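Local coordinates for pentafunctional AROM polypeptide (Schizosaccharomyces pombe, PDB 5SWV), which probably catalyses, as a multidomain enzyme, five steps of the shikimate pathway, the crystallised part comprising its 3-dehydroquinate dehydratase and shikimate dehydrogenase, at residues A[185-188]-A[189-193]; A[145-148]-A[149-152]. One frame throughout, in Å; residues are numbered along the deposited sequence.

Along the chain contact 2 comes first, in the connection between strand 134-140 and helix 152-162 of the dehydroquinase TIM barrel. Strand 167-173 follows, and contact 1 then occupies the last turns of helix 177-193, ahead of strand 198-203. The two are in series, neither nesting nor crossing, and each spans only adjoining residues, so neither closes a long loop. In space their centres are 13 Å apart, and they touch directly. A probable hydrogen bond of 3.2 Å from Arg189 NH2 to Trp148 O ties the helix to the loop, while Phe186 packs on Trp148 and Pro151. Together they join the loop after strand 134-140 to the helix of the next beta-alpha unit.

Contact 1 of 2, residues A[185-188]-A[189-193]; sequences EFRT and RITNS
The backbone from Glu185 to Asn192 runs in regular alpha-helical i to i+4 bonds, Ile190 N meeting Phe186 O at 3.1 Å. This is the C-terminal part of helix 177-193, the helix of a beta-alpha-beta unit in the TIM barrel. On its buried side Phe186 and Ile190 pack against each other one turn apart: Ile190 CB lies over one face of the ring, displaced toward the rim, and Phe186 CE2 approaches Ile190 CG2 at 4.0 Å. Both residues also rest on Met155 of helix 152-162, and strand 198-203 adds Leu200 against Phe186 and Leu198 against Ile190.

Arg189 folds back toward the preceding turn through a bend at chi3 (-55°). Its NH2 comes to the edge of the Phe186 ring, 3.9 Å from CD1, with ring and guanidinium nearly perpendicular; one face of the guanidinium covers Phe186 CA. On the far side of the helix from Arg189, Thr191 carries OG1 beside its own backbone N, within range of the preceding turn. To the helical bond from Thr191 N to Arg187 O, at 3.2 Å, the hydroxyl adds a second from the opposite face of the carbonyl plane, Thr191 OG1 lying 2.7 Å from Arg187 O.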
loop_
_atom_site.group_PDB
_atom_site.type_symbol
_atom_site.label_atom_id
_atom_site.label_comp_id
_atom_site.label_asym_id
_atom_site.label_seq_id
_atom_site.Cartn_x
_atom_site.Cartn_y
_atom_site.Cartn_z
ATOM N N GLU A 185 6.492 14.128 -28.185
ATOM C CA GLU A 185 7.758 14.430 -28.881
ATOM C C GLU A 185 8.774 15.012 -27.916
ATOM O O GLU A 185 9.911 14.540 -27.844
ATOM C CB GLU A 185 7.547 15.418 -30.025
ATOM C CG GLU A 185 7.175 14.746 -31.327
ATOM C CD GLU A 185 6.254 15.584 -32.220
ATOM O OE1 GLU A 185 6.220 16.845 -32.117
ATOM O OE2 GLU A 185 5.552 14.958 -33.050
ATOM N N PHE A 186 8.336 16.030 -27.177
ATOM C CA PHE A 186 9.156 16.664 -26.165
ATOM C C PHE A 186 9.620 15.646 -25.114
ATOM O O PHE A 186 10.802 15.570 -24.821
ATOM C CB PHE A 186 8.407 17.839 -25.517
ATOM C CG PHE A 186 9.191 18.533 -24.429
ATOM C CD1 PHE A 186 10.076 19.561 -24.740
ATOM C CD2 PHE A 186 9.063 18.144 -23.099
ATOM C CE1 PHE A 186 10.811 20.192 -23.748
ATOM C CE2 PHE A 186 9.802 18.766 -22.103
ATOM C CZ PHE A 186 10.676 19.793 -22.428
ATOM N N ARG A 187 8.700 14.851 -24.577
ATOM C CA ARG A 187 9.057 13.828 -23.614
ATOM C C ARG A 187 10.192 12.961 -24.134
ATOM O O ARG A 187 11.131 12.679 -23.390
ATOM C CB ARG A 187 7.854 12.961 -23.241
ATOM C CG ARG A 187 8.228 11.646 -22.576
ATOM C CD ARG A 187 7.268 11.173 -21.509
ATOM N NE ARG A 187 5.864 11.525 -21.725
ATOM C CZ ARG A 187 4.998 11.886 -20.763
ATOM N NH1 ARG A 187 5.362 11.979 -19.488
ATOM N NH2 ARG A 187 3.737 12.175 -21.076
ATOM N N THR A 188 10.114 12.537 -25.398
ATOM C CA THR A 188 11.138 11.638 -25.954
ATOM C C THR A 188 12.504 12.348 -25.990
ATOM O O THR A 188 13.499 11.771 -25.556
ATOM C CB THR A 188 10.752 11.064 -27.345
ATOM O OG1 THR A 188 9.541 10.317 -27.242
ATOM C CG2 THR A 188 11.814 10.122 -27.863
ATOM N N ARG A 189 12.528 13.597 -26.455
ATOM C CA ARG A 189 13.780 14.354 -26.630
ATOM C C ARG A 189 14.529 14.666 -25.324
ATOM O O ARG A 189 15.748 14.499 -25.248
ATOM C CB ARG A 189 13.519 15.682 -27.363
ATOM C CG ARG A 189 13.049 15.558 -28.801
ATOM C CD ARG A 189 13.315 16.836 -29.596
ATOM N NE ARG A 189 12.732 18.054 -28.995
ATOM C CZ ARG A 189 11.467 18.489 -29.140
ATOM N NH1 ARG A 189 10.568 17.812 -29.867
ATOM N NH2 ARG A 189 11.089 19.620 -28.535
ATOM N N ILE A 190 13.788 15.168 -24.336
ATOM C CA ILE A 190 14.333 15.554 -23.029
ATOM C C ILE A 190 14.811 14.338 -22.234
ATOM O O ILE A 190 15.820 14.417 -21.526
ATOM C CB ILE A 190 13.301 16.387 -22.206
ATOM C CG1 ILE A 190 13.942 17.078 -21.000
ATOM C CG2 ILE A 190 12.129 15.544 -21.716
ATOM C CD1 ILE A 190 14.668 18.349 -21.360
ATOM N N THR A 191 14.085 13.229 -22.360
ATOM C CA THR A 191 14.406 11.988 -21.673
ATOM C C THR A 191 15.682 11.345 -22.214
ATOM O O THR A 191 16.405 10.707 -21.452
ATOM C CB THR A 191 13.218 11.018 -21.766
ATOM O OG1 THR A 191 12.112 11.619 -21.093
ATOM C CG2 THR A 191 13.509 9.664 -21.129
ATOM N N ASN A 192 15.948 11.502 -23.513
ATOM C CA ASN A 192 17.234 11.075 -24.119
ATOM C C ASN A 192 18.436 11.875 -23.597
ATOM O O ASN A 192 19.522 11.316 -23.396
ATOM C CB ASN A 192 17.201 11.169 -25.668
ATOM C CG ASN A 192 16.394 10.039 -26.324
ATOM O OD1 ASN A 192 16.673 8.855 -26.123
ATOM N ND2 ASN A 192 15.406 10.410 -27.138
ATOM N N SER A 193 18.225 13.172 -23.375
ATOM C CA SER A 193 19.289 14.098 -23.011
ATOM C C SER A 193 19.536 14.256 -21.514
ATOM O O SER A 193 20.451 14.979 -21.143
ATOM C CB SER A 193 18.963 15.476 -23.567
ATOM O OG SER A 193 18.005 16.113 -22.740
#

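Contact 2 of 2, residues A[145-148]-A[149-152]; sequences TWSW and ARPH
Ser147 and Arg150 clasp a tight bend in the beta-alpha loop that follows strand 134-140 of the TIM barrel, just before helix 152-162. The serine hydroxyl accepts a hydrogen bond from the backbone three residues on, Arg150 N to Ser147 OG at 2.9 Å with 163° at the hydrogen; the amide of Ala149 is also near, its N 3.0 Å from the same OG. With chi1 at 164°, OG stands opposite the backbone N of its own residue and is directed into the bend. The Arg150 side chain turns back at chi3 and lays one face of its guanidinium over Ser147 OG, off-centre toward the rim, so the hydroxyl meets the backbone amide and the guanidinium face from directions about a right angle apart.

Farther along, Pro151 closes the bend. It is the centre of an inverse gamma turn, spanned by a weak bond from His152 N to Arg150 O, and stands at the N-cap position of helix 152-162. Its ring CG lies 3.7 Å from Trp148 O, and its CA makes a CH...O contact with Ser147 O at 3.3 Å.

Outside this shell the buried indole of Trp148 leads away from the bend into the protein, where it stacks on Trp154, packs on Leu183 and donates NE1 to Asn202 OD1.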
loop_
_atom_site.group_PDB
_atom_site.type_symbol
_atom_site.label_atom_id
_atom_site.label_comp_id
_atom_site.label_asym_id
_atom_site.label_seq_id
_atom_site.Cartn_x
_atom_site.Cartn_y
_atom_site.Cartn_z
ATOM N N THR A 145 0.489 29.025 -23.601
ATOM C CA THR A 145 1.214 29.624 -24.719
ATOM C C THR A 145 2.627 29.092 -24.877
ATOM O O THR A 145 3.297 29.473 -25.816
ATOM C CB THR A 145 1.308 31.155 -24.565
ATOM O OG1 THR A 145 2.228 31.494 -23.515
ATOM C CG2 THR A 145 -0.070 31.759 -24.275
ATOM N N TRP A 146 3.102 28.246 -23.961
ATOM C CA TRP A 146 4.469 27.716 -24.060
ATOM C C TRP A 146 4.398 26.451 -24.883
ATOM O O TRP A 146 3.932 25.423 -24.402
ATOM C CB TRP A 146 5.103 27.471 -22.674
ATOM C CG TRP A 146 5.474 28.755 -21.918
ATOM C CD1 TRP A 146 5.189 30.042 -22.291
ATOM C CD2 TRP A 146 6.137 28.857 -20.650
ATOM N NE1 TRP A 146 5.654 30.927 -21.355
ATOM C CE2 TRP A 146 6.236 30.228 -20.335
ATOM C CE3 TRP A 146 6.668 27.925 -19.758
ATOM C CZ2 TRP A 146 6.853 30.693 -19.167
ATOM C CZ3 TRP A 146 7.284 28.391 -18.580
ATOM C CH2 TRP A 146 7.372 29.759 -18.305
ATOM N N SER A 147 4.835 26.554 -26.132
ATOM C CA SER A 147 4.885 25.413 -27.042
ATOM C C SER A 147 5.834 24.337 -26.521
ATOM O O SER A 147 6.857 24.665 -25.924
ATOM C CB SER A 147 5.346 25.868 -28.443
ATOM O OG SER A 147 5.755 24.786 -29.273
ATOM N N TRP A 148 5.479 23.068 -26.747
ATOM C CA TRP A 148 6.370 21.922 -26.494
ATOM C C TRP A 148 7.257 21.597 -27.703
ATOM O O TRP A 148 8.318 20.988 -27.539
ATOM C CB TRP A 148 5.572 20.674 -26.158
ATOM C CG TRP A 148 4.740 20.768 -24.950
ATOM C CD1 TRP A 148 3.383 20.801 -24.895
ATOM C CD2 TRP A 148 5.197 20.799 -23.602
ATOM N NE1 TRP A 148 2.961 20.859 -23.593
ATOM C CE2 TRP A 148 4.057 20.864 -22.777
ATOM C CE3 TRP A 148 6.461 20.783 -23.007
ATOM C CZ2 TRP A 148 4.136 20.911 -21.393
ATOM C CZ3 TRP A 148 6.542 20.830 -21.620
ATOM C CH2 TRP A 148 5.383 20.889 -20.830
ATOM N N ALA A 149 6.796 21.956 -28.905
ATOM C CA ALA A 149 7.584 21.807 -30.134
ATOM C C ALA A 149 8.710 22.836 -30.222
ATOM O O ALA A 149 9.756 22.521 -30.766
ATOM C CB ALA A 149 6.691 21.913 -31.362
ATOM N N ARG A 150 8.476 24.055 -29.721
ATOM C CA ARG A 150 9.493 25.125 -29.643
ATOM C C ARG A 150 9.608 25.589 -28.192
ATOM O O ARG A 150 9.084 26.643 -27.845
ATOM C CB ARG A 150 9.085 26.330 -30.500
ATOM C CG ARG A 150 9.096 26.103 -32.009
ATOM C CD ARG A 150 8.429 27.261 -32.775
ATOM N NE ARG A 150 7.081 27.617 -32.278
ATOM C CZ ARG A 150 5.969 26.876 -32.420
ATOM N NH1 ARG A 150 5.987 25.688 -33.041
ATOM N NH2 ARG A 150 4.816 27.319 -31.923
ATOM N N PRO A 151 10.305 24.819 -27.339
ATOM C CA PRO A 151 10.159 25.012 -25.909
ATOM C C PRO A 151 11.258 25.865 -25.282
ATOM O O PRO A 151 11.953 25.400 -24.390
ATOM C CB PRO A 151 10.226 23.570 -25.409
ATOM C CG PRO A 151 11.231 22.927 -26.322
ATOM C CD PRO A 151 11.199 23.679 -27.623
ATOM N N HIS A 152 11.409 27.114 -25.714
ATOM C CA HIS A 152 12.438 27.999 -25.140
ATOM C C HIS A 152 12.220 28.236 -23.636
ATOM O O HIS A 152 13.166 28.126 -22.846
ATOM C CB HIS A 152 12.514 29.337 -25.889
ATOM C CG HIS A 152 13.609 30.252 -25.399
ATOM N ND1 HIS A 152 13.461 31.625 -25.315
ATOM C CD2 HIS A 152 14.866 29.986 -24.954
ATOM C CE1 HIS A 152 14.578 32.165 -24.856
ATOM N NE2 HIS A 152 15.444 31.192 -24.627
#